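Local coordinates for protein SVS_variant_AS1 (Streptomyces sp. CWA1, PDB 6TJA) that probably cyclises geranylgeranyl diphosphate to the diterpene spiroviolene, as an engineered, reconstructed ancestor of a class I bacterial terpene cyclase, at residues Ala220-Ala225 with Asp270-Arg275; Leu279-Arg284 with Gly297-Ile302; Gly304-Gly309 with Leu330-Ser335. One frame throughout, in Å; residues are numbered along the deposited sequence.

Interaction 1. Residues Ala220-Ala225 with Asp270-Arg275; sequences AIMVAA and DRILLR
A 2.9 Å backbone hydrogen bond from Ala225 N to Ile221 O holds the helical turn that presents Met222 and Val223 to Ile272 and Leu273. Such bonds stay within each helix; what joins the two segments is carbon packing, a worked example of how a buried helix pair can be held by shape. The axes of 220-225 and 270-275 approach to 9.4 Å and run roughly antiparallel, at 151°. The nearest CA atoms are those of Val223 and Leu273, 6.5 Å apart. Val223 CG1 lies anti to the backbone N (chi1 174°), which leaves CG2 as the methyl that reaches across. CG2 meets Ile272 CG2 at 4.0 Å, the two side chains sliding past each other in opposite directions. The same methyl sits against the backbone of the facing helix, with Leu273 N 4.0 Å and Leu273 CB 4.1 Å away, so one branch touches two successive residues. Leu273 therefore contributes the root of its side chain. On the other flank, Ile272 extends CD1 to within 3.8 Å of Met222 CG, where the two chains cross obliquely. Beyond CG the methionine bends at chi2 and chi3, carrying its end away from Ile272; the side chain also packs on Leu179 and Leu183 of helix 175-185.

The four touching residues are buried; elsewhere on 270-275 the arginines are tied by charge, Arg271 to Asp338, and Arg275 to Glu278 and Asp356. Val223 also packs on Ile302 of helix 289-309. A sequence matching the NSE motif begins in the last turn of helix 211-231 and runs on past its end, consistent with metal binding as in related enzymes; this helix's packing on helix 258-283 is part of the antiparallel helical bundle characteristic of class I terpene synthases.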
loop_
_atom_site.group_PDB
_atom_site.type_symbol
_atom_site.label_atom_id
_atom_site.label_comp_id
_atom_site.label_asym_id
_atom_site.label_seq_id
_atom_site.Cartn_x
_atom_site.Cartn_y
_atom_site.Cartn_z
ATOM N N ALA A 220 -7.602 7.239 15.341
ATOM C CA ALA A 220 -7.239 8.654 15.178
ATOM C C ALA A 220 -7.684 9.085 13.785
ATOM O O ALA A 220 -8.272 10.182 13.644
ATOM C CB ALA A 220 -5.768 8.843 15.397
ATOM N N ILE A 221 -7.394 8.246 12.783
ATOM C CA ILE A 221 -7.671 8.531 11.347
ATOM C C ILE A 221 -9.181 8.607 11.134
ATOM O O ILE A 221 -9.618 9.530 10.454
ATOM C CB ILE A 221 -6.981 7.500 10.447
ATOM C CG1 ILE A 221 -5.475 7.726 10.459
ATOM C CG2 ILE A 221 -7.520 7.514 9.022
ATOM C CD1 ILE A 221 -4.710 6.593 9.816
ATOM N N MET A 222 -9.941 7.707 11.746
ATOM C CA MET A 222 -11.398 7.581 11.546
ATOM C C MET A 222 -12.087 8.781 12.186
ATOM O O MET A 222 -13.022 9.294 11.585
ATOM C CB MET A 222 -11.932 6.278 12.136
ATOM C CG MET A 222 -13.370 5.956 11.687
ATOM S SD MET A 222 -13.497 5.563 9.907
ATOM C CE MET A 222 -13.188 3.817 10.029
ATOM N N VAL A 223 -11.623 9.262 13.337
ATOM C CA VAL A 223 -12.240 10.448 13.995
ATOM C C VAL A 223 -11.957 11.676 13.127
ATOM O O VAL A 223 -12.918 12.429 12.865
ATOM C CB VAL A 223 -11.762 10.655 15.437
ATOM C CG1 VAL A 223 -12.306 11.966 16.001
ATOM C CG2 VAL A 223 -12.134 9.475 16.324
ATOM N N ALA A 224 -10.711 11.843 12.664
ATOM C CA ALA A 224 -10.294 12.971 11.793
ATOM C C ALA A 224 -11.118 12.966 10.502
ATOM O O ALA A 224 -11.511 14.054 10.048
ATOM C CB ALA A 224 -8.818 12.898 11.448
ATOM N N ALA A 225 -11.293 11.795 9.890
ATOM C CA ALA A 225 -12.129 11.602 8.685
ATOM C C ALA A 225 -13.563 12.079 8.949
ATOM O O ALA A 225 -14.122 12.766 8.124
ATOM C CB ALA A 225 -12.129 10.152 8.271
ATOM N N ASP A 270 -18.232 9.792 18.276
ATOM C CA ASP A 270 -17.939 9.932 19.717
ATOM C C ASP A 270 -17.631 8.550 20.319
ATOM O O ASP A 270 -16.700 8.440 21.119
ATOM C CB ASP A 270 -19.095 10.637 20.415
ATOM C CG ASP A 270 -19.176 12.137 20.178
ATOM O OD1 ASP A 270 -18.309 12.696 19.475
ATOM O OD2 ASP A 270 -20.133 12.723 20.684
ATOM N N ARG A 271 -18.357 7.513 19.917
ATOM C CA ARG A 271 -18.087 6.146 20.406
ATOM C C ARG A 271 -16.640 5.777 20.028
ATOM O O ARG A 271 -15.925 5.235 20.880
ATOM C CB ARG A 271 -19.159 5.194 19.868
ATOM C CG ARG A 271 -18.852 3.744 20.195
ATOM C CD ARG A 271 -19.792 2.717 19.607
ATOM N NE ARG A 271 -21.205 2.976 19.843
ATOM C CZ ARG A 271 -22.123 2.025 20.013
ATOM N NH1 ARG A 271 -21.769 0.768 20.097
ATOM N NH2 ARG A 271 -23.389 2.342 20.158
ATOM N N ILE A 272 -16.201 6.082 18.802
ATOM C CA ILE A 272 -14.842 5.718 18.313
ATOM C C ILE A 272 -13.801 6.533 19.098
ATOM O O ILE A 272 -12.785 5.946 19.499
ATOM C CB ILE A 272 -14.708 5.907 16.794
ATOM C CG1 ILE A 272 -15.658 4.996 16.024
ATOM C CG2 ILE A 272 -13.277 5.680 16.351
ATOM C CD1 ILE A 272 -15.787 5.353 14.552
ATOM N N LEU A 273 -14.045 7.817 19.361
ATOM C CA LEU A 273 -13.074 8.629 20.144
ATOM C C LEU A 273 -12.965 8.088 21.577
ATOM O O LEU A 273 -11.858 7.997 22.063
ATOM C CB LEU A 273 -13.472 10.102 20.140
ATOM C CG LEU A 273 -12.472 11.012 20.841
ATOM C CD1 LEU A 273 -11.058 10.775 20.321
ATOM C CD2 LEU A 273 -12.879 12.447 20.642
ATOM N N LEU A 274 -14.062 7.677 22.200
ATOM C CA LEU A 274 -14.042 7.049 23.554
ATOM C C LEU A 274 -13.210 5.756 23.556
ATOM O O LEU A 274 -12.437 5.540 24.504
ATOM C CB LEU A 274 -15.474 6.757 24.002
ATOM C CG LEU A 274 -15.954 7.559 25.211
ATOM C CD1 LEU A 274 -15.640 9.046 25.084
ATOM C CD2 LEU A 274 -17.444 7.356 25.395
ATOM N N ARG A 275 -13.373 4.897 22.556
ATOM C CA ARG A 275 -12.538 3.690 22.502
ATOM C C ARG A 275 -11.074 4.121 22.303
ATOM O O ARG A 275 -10.222 3.569 22.974
ATOM C CB ARG A 275 -13.046 2.717 21.447
ATOM C CG ARG A 275 -12.156 1.495 21.315
ATOM C CD ARG A 275 -11.930 0.750 22.611
ATOM N NE ARG A 275 -11.042 -0.373 22.367
ATOM C CZ ARG A 275 -10.313 -0.980 23.293
ATOM N NH1 ARG A 275 -10.359 -0.599 24.551
ATOM N NH2 ARG A 275 -9.515 -1.960 22.953
#

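Interaction 2. Residues Leu279-Arg284 with Gly297-Ile302; sequences LHDRVR and GLRHGI
A helical hairpin, helix 258-283 followed after a short connection by helix 289-309, is bridged by His280, in the last turn of the first helix, and Arg299, well along the second. The backbones stand well apart, with 9.3 Å between His280 CA and Arg299 CA, and the imidazole and the long arginine chain span the gap. The imidazole, its CG anti to the backbone N (chi1 171°), is offered to the arginine by one face. Arg299 CD lies over it in a CH-pi contact, 3.8 Å from the centroid of the His280 ring, and nearest to His280 NE2 at 3.4 Å. A bend at chi3 brings Arg299 NH1 back above the same ring, displaced toward its rim. The guanidinium does not stack flat, since its plane is turned 47° from the imidazole.

Asp281 helps set the rotation of the ring: His280 ND1 donates to Asp281 OD1 over 3.3 Å, almost straight at 169° and in the ring plane. Asp281 OD1 also lies 4.5 Å from Arg299 NH1, but no N-H is directed at it, so at most a weak charge attraction is likely. The stronger polar tie of Arg299 is the salt bridge from NE to Glu18. Replacing His280 with an alanine would probably leave Arg299 CD without the ring face beneath it and Asp281 OD1 without its donor, with the Asp281 carboxylate freer to turn. With His280 packed on Leu295 and Arg299 on Phe276, the contact belongs to a pair of sequential antiparallel helices within the all-helical bundle of class I terpene cyclases.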
loop_
_atom_site.group_PDB
_atom_site.type_symbol
_atom_site.label_atom_id
_atom_site.label_comp_id
_atom_site.label_asym_id
_atom_site.label_seq_id
_atom_site.Cartn_x
_atom_site.Cartn_y
_atom_site.Cartn_z
ATOM N N LEU A 279 -8.261 2.876 24.899
ATOM C CA LEU A 279 -7.054 2.086 24.502
ATOM C C LEU A 279 -5.777 2.905 24.759
ATOM O O LEU A 279 -4.744 2.341 25.143
ATOM C CB LEU A 279 -7.191 1.686 23.037
ATOM C CG LEU A 279 -6.069 0.797 22.504
ATOM C CD1 LEU A 279 -5.788 -0.382 23.428
ATOM C CD2 LEU A 279 -6.412 0.296 21.129
ATOM N N HIS A 280 -5.825 4.211 24.539
ATOM C CA HIS A 280 -4.638 5.085 24.700
ATOM C C HIS A 280 -4.159 4.980 26.154
ATOM O O HIS A 280 -2.950 4.814 26.375
ATOM C CB HIS A 280 -4.938 6.533 24.277
ATOM C CG HIS A 280 -3.823 7.454 24.644
ATOM N ND1 HIS A 280 -3.686 7.966 25.918
ATOM C CD2 HIS A 280 -2.738 7.853 23.947
ATOM C CE1 HIS A 280 -2.592 8.705 25.963
ATOM N NE2 HIS A 280 -1.976 8.623 24.773
ATOM N N ASP A 281 -5.087 5.028 27.105
ATOM C CA ASP A 281 -4.780 5.049 28.561
ATOM C C ASP A 281 -4.174 3.704 28.976
ATOM O O ASP A 281 -3.370 3.699 29.901
ATOM C CB ASP A 281 -6.012 5.503 29.358
ATOM C CG ASP A 281 -6.228 7.014 29.326
ATOM O OD1 ASP A 281 -5.456 7.711 28.635
ATOM O OD2 ASP A 281 -7.173 7.497 29.982
ATOM N N ARG A 282 -4.488 2.610 28.281
ATOM C CA ARG A 282 -3.950 1.259 28.602
ATOM C C ARG A 282 -2.537 1.125 28.019
ATOM O O ARG A 282 -1.676 0.501 28.644
ATOM C CB ARG A 282 -4.956 0.221 28.105
ATOM C CG ARG A 282 -4.461 -1.212 28.130
ATOM C CD ARG A 282 -5.596 -2.216 27.917
ATOM N NE ARG A 282 -5.888 -2.618 26.541
ATOM C CZ ARG A 282 -5.027 -3.202 25.687
ATOM N NH1 ARG A 282 -3.756 -3.408 26.002
ATOM N NH2 ARG A 282 -5.442 -3.563 24.486
ATOM N N VAL A 283 -2.274 1.745 26.879
ATOM C CA VAL A 283 -1.005 1.570 26.113
ATOM C C VAL A 283 0.041 2.582 26.592
ATOM O O VAL A 283 1.235 2.249 26.573
ATOM C CB VAL A 283 -1.286 1.735 24.608
ATOM C CG1 VAL A 283 -0.032 1.892 23.792
ATOM C CG2 VAL A 283 -2.115 0.581 24.089
ATOM N N ARG A 284 -0.374 3.790 26.948
ATOM C CA ARG A 284 0.574 4.924 27.133
ATOM C C ARG A 284 1.543 4.631 28.287
ATOM O O ARG A 284 2.726 4.869 28.143
ATOM C CB ARG A 284 -0.152 6.256 27.304
ATOM C CG ARG A 284 0.786 7.458 27.355
ATOM C CD ARG A 284 1.134 7.847 28.791
ATOM N NE ARG A 284 -0.101 8.187 29.512
ATOM C CZ ARG A 284 -0.706 9.384 29.492
ATOM N NH1 ARG A 284 -0.185 10.400 28.812
ATOM N NH2 ARG A 284 -1.829 9.553 30.170
ATOM N N GLY A 297 1.250 12.682 19.258
ATOM C CA GLY A 297 0.967 13.171 17.898
ATOM C C GLY A 297 -0.435 12.797 17.433
ATOM O O GLY A 297 -1.153 13.667 16.898
ATOM N N LEU A 298 -0.829 11.542 17.610
ATOM C CA LEU A 298 -2.214 11.119 17.256
ATOM C C LEU A 298 -3.201 12.045 17.984
ATOM O O LEU A 298 -4.140 12.547 17.342
ATOM C CB LEU A 298 -2.442 9.664 17.654
ATOM C CG LEU A 298 -1.571 8.600 16.988
ATOM C CD1 LEU A 298 -1.921 7.236 17.565
ATOM C CD2 LEU A 298 -1.734 8.586 15.460
ATOM N N ARG A 299 -2.988 12.278 19.281
ATOM C CA ARG A 299 -3.903 13.104 20.099
ATOM C C ARG A 299 -3.900 14.529 19.537
ATOM O O ARG A 299 -5.005 15.047 19.263
ATOM C CB ARG A 299 -3.506 13.029 21.575
ATOM C CG ARG A 299 -3.666 11.648 22.189
ATOM C CD ARG A 299 -3.086 11.571 23.592
ATOM N NE ARG A 299 -3.893 12.371 24.491
ATOM C CZ ARG A 299 -4.894 11.930 25.260
ATOM N NH1 ARG A 299 -5.249 10.660 25.247
ATOM N NH2 ARG A 299 -5.562 12.784 26.014
ATOM N N HIS A 300 -2.709 15.116 19.339
ATOM C CA HIS A 300 -2.523 16.491 18.800
ATOM C C HIS A 300 -3.187 16.591 17.429
ATOM O O HIS A 300 -3.776 17.637 17.145
ATOM C CB HIS A 300 -1.023 16.855 18.693
ATOM C CG HIS A 300 -0.421 17.336 19.963
ATOM N ND1 HIS A 300 -1.069 18.243 20.777
ATOM C CD2 HIS A 300 0.777 17.098 20.539
ATOM C CE1 HIS A 300 -0.296 18.560 21.801
ATOM N NE2 HIS A 300 0.828 17.848 21.693
ATOM N N GLY A 301 -3.012 15.557 16.598
ATOM C CA GLY A 301 -3.598 15.442 15.246
ATOM C C GLY A 301 -5.119 15.464 15.282
ATOM O O GLY A 301 -5.662 16.275 14.586
ATOM N N ILE A 302 -5.773 14.612 16.090
ATOM C CA ILE A 302 -7.259 14.533 16.177
ATOM C C ILE A 302 -7.783 15.933 16.514
ATOM O O ILE A 302 -8.604 16.456 15.767
ATOM C CB ILE A 302 -7.735 13.502 17.211
ATOM C CG1 ILE A 302 -7.368 12.069 16.824
ATOM C CG2 ILE A 302 -9.235 13.639 17.461
ATOM C CD1 ILE A 302 -7.567 11.068 17.944
#

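Interaction 3. Residues Gly304-Gly309 with Leu330-Ser335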
loop_
_atom_site.group_PDB
_atom_site.type_symbol
_atom_site.label_atom_id
_atom_site.label_comp_id
_atom_site.label_asym_id
_atom_site.label_seq_id
_atom_site.Cartn_x
_atom_site.Cartn_y
_atom_site.Cartn_z
ATOM N N GLY A 304 -6.147 18.908 16.493
ATOM C CA GLY A 304 -5.692 19.890 15.489
ATOM C C GLY A 304 -6.525 19.819 14.223
ATOM O O GLY A 304 -6.932 20.885 13.689
ATOM N N ASN A 305 -6.764 18.613 13.708
ATOM C CA ASN A 305 -7.718 18.424 12.591
ATOM C C ASN A 305 -9.059 19.088 12.916
ATOM O O ASN A 305 -9.576 19.867 12.070
ATOM C CB ASN A 305 -7.945 16.955 12.298
ATOM C CG ASN A 305 -8.906 16.787 11.152
ATOM O OD1 ASN A 305 -8.510 16.981 10.008
ATOM N ND2 ASN A 305 -10.148 16.458 11.465
ATOM N N ALA A 306 -9.638 18.812 14.075
ATOM C CA ALA A 306 -10.965 19.373 14.442
ATOM C C ALA A 306 -10.882 20.905 14.534
ATOM O O ALA A 306 -11.761 21.604 13.987
ATOM C CB ALA A 306 -11.452 18.760 15.724
ATOM N N GLU A 307 -9.830 21.415 15.164
ATOM C CA GLU A 307 -9.692 22.854 15.520
ATOM C C GLU A 307 -9.401 23.629 14.233
ATOM O O GLU A 307 -10.090 24.617 13.970
ATOM C CB GLU A 307 -8.606 23.063 16.594
ATOM C CG GLU A 307 -8.710 24.397 17.292
ATOM C CD GLU A 307 -7.941 24.562 18.592
ATOM O OE1 GLU A 307 -8.119 23.721 19.510
ATOM O OE2 GLU A 307 -7.186 25.556 18.701
ATOM N N TRP A 308 -8.422 23.191 13.446
ATOM C CA TRP A 308 -8.101 23.821 12.133
ATOM C C TRP A 308 -9.384 23.902 11.288
ATOM O O TRP A 308 -9.611 24.961 10.690
ATOM C CB TRP A 308 -6.966 23.077 11.413
ATOM C CG TRP A 308 -6.817 23.417 9.965
ATOM C CD1 TRP A 308 -5.956 24.310 9.403
ATOM C CD2 TRP A 308 -7.572 22.848 8.886
ATOM N NE1 TRP A 308 -6.122 24.330 8.048
ATOM C CE2 TRP A 308 -7.095 23.433 7.698
ATOM C CE3 TRP A 308 -8.584 21.886 8.807
ATOM C CZ2 TRP A 308 -7.619 23.102 6.442
ATOM C CZ3 TRP A 308 -9.092 21.550 7.567
ATOM C CH2 TRP A 308 -8.628 22.166 6.401
ATOM N N GLY A 309 -10.198 22.841 11.285
ATOM C CA GLY A 309 -11.542 22.799 10.674
ATOM C C GLY A 309 -12.428 23.982 11.061
ATOM O O GLY A 309 -13.008 24.594 10.153
ATOM N N LEU A 330 -13.573 29.194 20.608
ATOM C CA LEU A 330 -14.310 27.984 20.157
ATOM C C LEU A 330 -15.036 27.371 21.359
ATOM O O LEU A 330 -14.461 27.385 22.481
ATOM C CB LEU A 330 -13.330 26.967 19.567
ATOM C CG LEU A 330 -12.547 27.414 18.335
ATOM C CD1 LEU A 330 -11.572 26.328 17.918
ATOM C CD2 LEU A 330 -13.471 27.786 17.179
ATOM N N THR A 331 -16.246 26.853 21.127
ATOM C CA THR A 331 -17.008 25.998 22.077
ATOM C C THR A 331 -16.790 24.524 21.695
ATOM O O THR A 331 -16.893 24.177 20.512
ATOM C CB THR A 331 -18.490 26.399 22.129
ATOM O OG1 THR A 331 -19.024 26.390 20.802
ATOM C CG2 THR A 331 -18.703 27.762 22.758
ATOM N N TRP A 332 -16.498 23.698 22.690
ATOM C CA TRP A 332 -16.440 22.220 22.592
ATOM C C TRP A 332 -17.512 21.581 23.474
ATOM O O TRP A 332 -17.786 22.150 24.536
ATOM C CB TRP A 332 -15.060 21.747 23.018
ATOM C CG TRP A 332 -13.991 22.423 22.233
ATOM C CD1 TRP A 332 -13.366 23.588 22.561
ATOM C CD2 TRP A 332 -13.441 21.991 20.976
ATOM N NE1 TRP A 332 -12.463 23.910 21.588
ATOM C CE2 TRP A 332 -12.475 22.950 20.610
ATOM C CE3 TRP A 332 -13.639 20.882 20.146
ATOM C CZ2 TRP A 332 -11.721 22.840 19.440
ATOM C CZ3 TRP A 332 -12.908 20.782 18.984
ATOM C CH2 TRP A 332 -11.959 21.745 18.635
ATOM N N ALA A 333 -18.020 20.408 23.061
ATOM C CA ALA A 333 -18.881 19.517 23.876
ATOM C C ALA A 333 -18.050 19.004 25.045
ATOM O O ALA A 333 -16.919 18.568 24.796
ATOM C CB ALA A 333 -19.418 18.362 23.060
ATOM N N GLU A 334 -18.627 18.999 26.242
ATOM C CA GLU A 334 -17.968 18.559 27.491
ATOM C C GLU A 334 -18.116 17.038 27.645
ATOM O O GLU A 334 -17.208 16.414 28.234
ATOM C CB GLU A 334 -18.575 19.342 28.657
ATOM C CG GLU A 334 -17.932 19.049 29.996
ATOM C CD GLU A 334 -18.568 19.836 31.127
ATOM O OE1 GLU A 334 -19.206 20.882 30.829
ATOM O OE2 GLU A 334 -18.437 19.400 32.297
ATOM N N SER A 335 -19.198 16.459 27.124
ATOM C CA SER A 335 -19.513 15.003 27.206
ATOM C C SER A 335 -19.661 14.420 25.808
ATOM O O SER A 335 -20.074 15.127 24.887
ATOM C CB SER A 335 -20.787 14.764 27.983
ATOM O OG SER A 335 -20.836 15.555 29.157
#
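Glu307 turns its CG to the side remote from its own backbone N (chi1 -162°) and continues extended to the carboxylate, while Trp332, with CG opposite its carbonyl carbon (chi1 -55°), sends its indole to meet it. The two side chains cross at about a right angle, the planes of carboxylate and ring 51° apart. It is the benzo part of the indole that makes the contact. Trp332 CH2 comes up to the helix backbone, 4.0 Å from Glu307 CA, and Trp332 CZ2 lies 3.7 Å from Glu307 OE1. One residue back, the methyl of Ala306 meets the ring edge near its plane, CB being 4.1 Å from Trp332 CZ3. Leu330 approaches the glutamate stem obliquely, with its CD1 snug at 3.5 Å from Glu307 CG. The aliphatic part of an acidic side chain thus serves as an apolar surface for the loop.

The acid itself is satisfied elsewhere: OE1 takes a salt bridge from Arg303 NE and a hydrogen bond with Ser19 OG. Arg303 also forms a cation-pi pair with Trp332, so one arginine serves both sides of the contact. Between the segments lie the unmodelled residues 312-326, probably disordered, whose sequence includes an Arg-Tyr pair resembling the one that senses diphosphate in related cyclases. Ala333 is joined by backbone hydrogen bonds to Ile13, tying the returning loop to the N-terminal segment that includes Ile13. The end of helix 289-309 (304-309) meanwhile rests Asn305 and Ala306 on helix 211-231 and Trp308 on helix 56-61.

How the interactions relate
Along the chain the three contacts come in series, from helix pair to hairpin to the loop beyond it. Interactions 1 and 2 share helix 258-283, their centres 11 Å apart, and meet directly where Ile302 packs on Ala220 and Val223, and Leu298 on Ala220. Interactions 2 and 3 share helix 289-309, with centres 16 Å apart and adjoining segments. Between interactions 1 and 3 (13 Å) the link is Asn305 ND2, 3.1 Å from Ala224 O. Helices 211-231, 258-283 and 289-309 therefore form one three-way packed block, from apolar core to loop-covered end, in the bundle expected to enclose the cyclisation pocket.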